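PDB 2W3J: carbohydrate binding module from Uncultured bacterium, which probably binds uronic acid sugars, as a calcium-containing family 35 carbohydrate-binding module with a beta-sandwich fold. Local coordinates for residues D19-G24 against F30-N35. Numbering follows the deposited sequence. Where two conformers were deposited one is given.
With CA (calcium ion), chain B.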
loop_
_atom_site.group_PDB
_atom_site.type_symbol
_atom_site.label_atom_id
_atom_site.label_comp_id
_atom_site.label_asym_id
_atom_site.label_seq_id
_atom_site.Cartn_x
_atom_site.Cartn_y
_atom_site.Cartn_z
ATOM N N ASP A 19 2.947 -10.800 -8.254
ATOM C CA ASP A 19 2.204 -11.697 -9.150
ATOM C C ASP A 19 1.323 -10.906 -10.087
ATOM O O ASP A 19 1.186 -9.693 -9.952
ATOM C CB ASP A 19 1.384 -12.704 -8.362
ATOM C CG ASP A 19 1.053 -13.978 -9.193
ATOM O OD1 ASP A 19 1.192 -13.988 -10.449
ATOM O OD2 ASP A 19 0.616 -14.933 -8.570
ATOM N N ASN A 20 0.737 -11.579 -11.081
ATOM C CA ASN A 20 -0.101 -10.890 -12.034
ATOM C C ASN A 20 -1.332 -11.759 -12.370
ATOM O O ASN A 20 -2.011 -11.496 -13.392
ATOM C CB ASN A 20 0.658 -10.551 -13.327
ATOM C CG ASN A 20 1.293 -11.781 -13.963
ATOM O OD1 ASN A 20 0.949 -12.911 -13.594
ATOM N ND2 ASN A 20 2.250 -11.581 -14.887
ATOM N N LYS A 21 -1.632 -12.719 -11.499
ATOM C CA LYS A 21 -2.608 -13.768 -11.867
ATOM C C LYS A 21 -4.041 -13.257 -12.025
ATOM O O LYS A 21 -4.788 -13.751 -12.884
ATOM C CB LYS A 21 -2.516 -15.005 -10.970
ATOM C CG LYS A 21 -3.127 -14.878 -9.610
ATOM C CD LYS A 21 -3.023 -16.186 -8.835
ATOM C CE LYS A 21 -3.002 -15.891 -7.347
ATOM N NZ LYS A 21 -2.524 -17.017 -6.526
ATOM N N HIS A 22 -4.431 -12.251 -11.245
ATOM C CA HIS A 22 -5.739 -11.621 -11.469
ATOM C C HIS A 22 -5.591 -10.390 -12.344
ATOM O O HIS A 22 -4.923 -9.421 -11.967
ATOM C CB HIS A 22 -6.412 -11.237 -10.134
ATOM C CG HIS A 22 -6.469 -12.346 -9.140
ATOM N ND1 HIS A 22 -7.359 -13.395 -9.248
ATOM C CD2 HIS A 22 -5.763 -12.567 -8.001
ATOM C CE1 HIS A 22 -7.186 -14.227 -8.234
ATOM N NE2 HIS A 22 -6.224 -13.743 -7.459
ATOM N N ALA A 23 -6.225 -10.392 -13.519
ATOM C CA ALA A 23 -6.164 -9.248 -14.427
ATOM C C ALA A 23 -6.743 -7.973 -13.830
ATOM O O ALA A 23 -7.575 -8.033 -12.895
ATOM C CB ALA A 23 -6.834 -9.589 -15.768
ATOM N N GLY A 24 -6.305 -6.825 -14.336
ATOM C CA GLY A 24 -6.891 -5.562 -13.901
ATOM C C GLY A 24 -5.964 -4.695 -13.074
ATOM O O GLY A 24 -6.309 -3.552 -12.743
ATOM N N PHE A 30 1.027 -7.046 -8.882
ATOM C CA PHE A 30 0.609 -6.580 -7.563
ATOM C C PHE A 30 1.343 -7.425 -6.552
ATOM O O PHE A 30 1.980 -8.431 -6.916
ATOM C CB PHE A 30 -0.907 -6.789 -7.378
ATOM C CG PHE A 30 -1.392 -8.170 -7.751
ATOM C CD1 PHE A 30 -1.367 -9.216 -6.825
ATOM C CD2 PHE A 30 -1.885 -8.420 -9.032
ATOM C CE1 PHE A 30 -1.811 -10.511 -7.154
ATOM C CE2 PHE A 30 -2.367 -9.720 -9.350
ATOM C CZ PHE A 30 -2.319 -10.747 -8.410
ATOM N N ILE A 31 1.273 -7.011 -5.284
ATOM C CA ILE A 31 1.879 -7.781 -4.200
ATOM C C ILE A 31 0.897 -8.825 -3.648
ATOM O O ILE A 31 -0.224 -8.511 -3.321
ATOM C CB ILE A 31 2.316 -6.866 -3.048
ATOM C CG1 ILE A 31 3.341 -5.826 -3.548
ATOM C CG2 ILE A 31 2.874 -7.690 -1.881
ATOM C CD1 ILE A 31 4.516 -6.391 -4.338
ATOM N N ASP A 32 1.345 -10.066 -3.564
ATOM C CA ASP A 32 0.529 -11.131 -2.965
ATOM C C ASP A 32 1.315 -11.628 -1.763
ATOM O O ASP A 32 2.306 -12.349 -1.902
ATOM C CB ASP A 32 0.319 -12.241 -4.014
ATOM C CG ASP A 32 -0.621 -13.327 -3.567
ATOM O OD1 ASP A 32 -0.795 -13.527 -2.357
ATOM O OD2 ASP A 32 -1.168 -14.025 -4.458
ATOM N N THR A 33 0.945 -11.171 -0.567
ATOM C CA THR A 33 1.752 -11.532 0.594
ATOM C C THR A 33 1.456 -12.957 1.024
ATOM O O THR A 33 0.404 -13.514 0.676
ATOM C CB THR A 33 1.393 -10.654 1.823
ATOM O OG1 THR A 33 -0.015 -10.722 2.036
ATOM C CG2 THR A 33 1.744 -9.194 1.581
ATOM N N GLU A 34 2.366 -13.522 1.821
ATOM C CA GLU A 34 2.005 -14.753 2.500
ATOM C C GLU A 34 0.873 -14.497 3.507
ATOM O O GLU A 34 0.537 -13.344 3.862
ATOM C CB GLU A 34 3.229 -15.392 3.163
ATOM C CG GLU A 34 3.538 -14.849 4.539
ATOM C CD GLU A 34 4.066 -13.410 4.529
ATOM O OE1 GLU A 34 4.391 -12.900 5.637
ATOM O OE2 GLU A 34 4.167 -12.792 3.430
ATOM N N ASN A 35 0.232 -15.581 3.934
ATOM C CA ASN A 35 -0.871 -15.456 4.866
ATOM C C ASN A 35 -0.303 -15.469 6.287
ATOM O O ASN A 35 -0.185 -16.529 6.933
ATOM C CB ASN A 35 -1.870 -16.603 4.686
ATOM C CG ASN A 35 -2.493 -16.615 3.323
ATOM O OD1 ASN A 35 -2.615 -15.577 2.669
ATOM N ND2 ASN A 35 -2.884 -17.800 2.867
HETATM CA CA CA B . -1.826 -13.130 -0.283
HETATM O O HOH W 1 0.854 -15.792 -6.216
HETATM O O HOH W 2 -2.753 -16.234 -3.575
HETATM O O HOH W 3 -2.017 -10.739 -0.612
HETATM O O HOH W 4 -2.300 -12.539 2.010
HETATM O O HOH W 5 -2.288 -15.423 0.021
HETATM O O HOH W 6 -3.933 -13.023 -1.696
#
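D19 and F30 face each other as an antiparallel hydrogen-bonded pair, joined by D19 N to F30 O at 2.9 Å and by F30 N to D19 O at the same length. The F30 side chain then turns back over its partner: CG sits between the backbone N and the carbonyl carbon (chi1 49°), which swings the ring across the D19 carbonyl. Outward from CB, F30 CG and CD2 lie against D19 O, which sits over one ring face, off toward the rim, 3.4 Å from F30 CD2. CE1 meets D19 CB, while CE2 approaches the carbonyl H22 O and also N20 CA. At the tip, F30 CZ reaches the loop backbone, 3.7 Å from K21 N, with H22 N in the ring plane at its edge; H22 CD2 stands 3.9 Å from F30 CZ, the imidazole set obliquely. The loop 20-22 thus packs along the end of the phenyl ring, and W92 packs edge-to-face with it.

Two residues on, D32 divides its carboxylate between metal and loop. With CG anti to the backbone N (chi1 -174°), D32 OD1 binds calcium at 2.4 Å, and OD2 turns to the 19-24 side. There, in the conformer described here, one of two, K21 brings NZ to 3.9 Å from D32 OD2, a long and probably weak salt bridge, with a water bonded to both atoms. A second water donates to D32 OD2 and, over a doubtfully short distance, to D19 OD2; it may ease the repulsion between these carboxylates. T33 O and four waters bring the calcium ligands to six, and N35 OD1 receives a bond from one of those waters.

This is a two-stranded antiparallel ribbon, 17-19 with 30-32, at one end of the beta-sandwich of a family 35 carbohydrate-binding module, running directly into a largely hydrated calcium site.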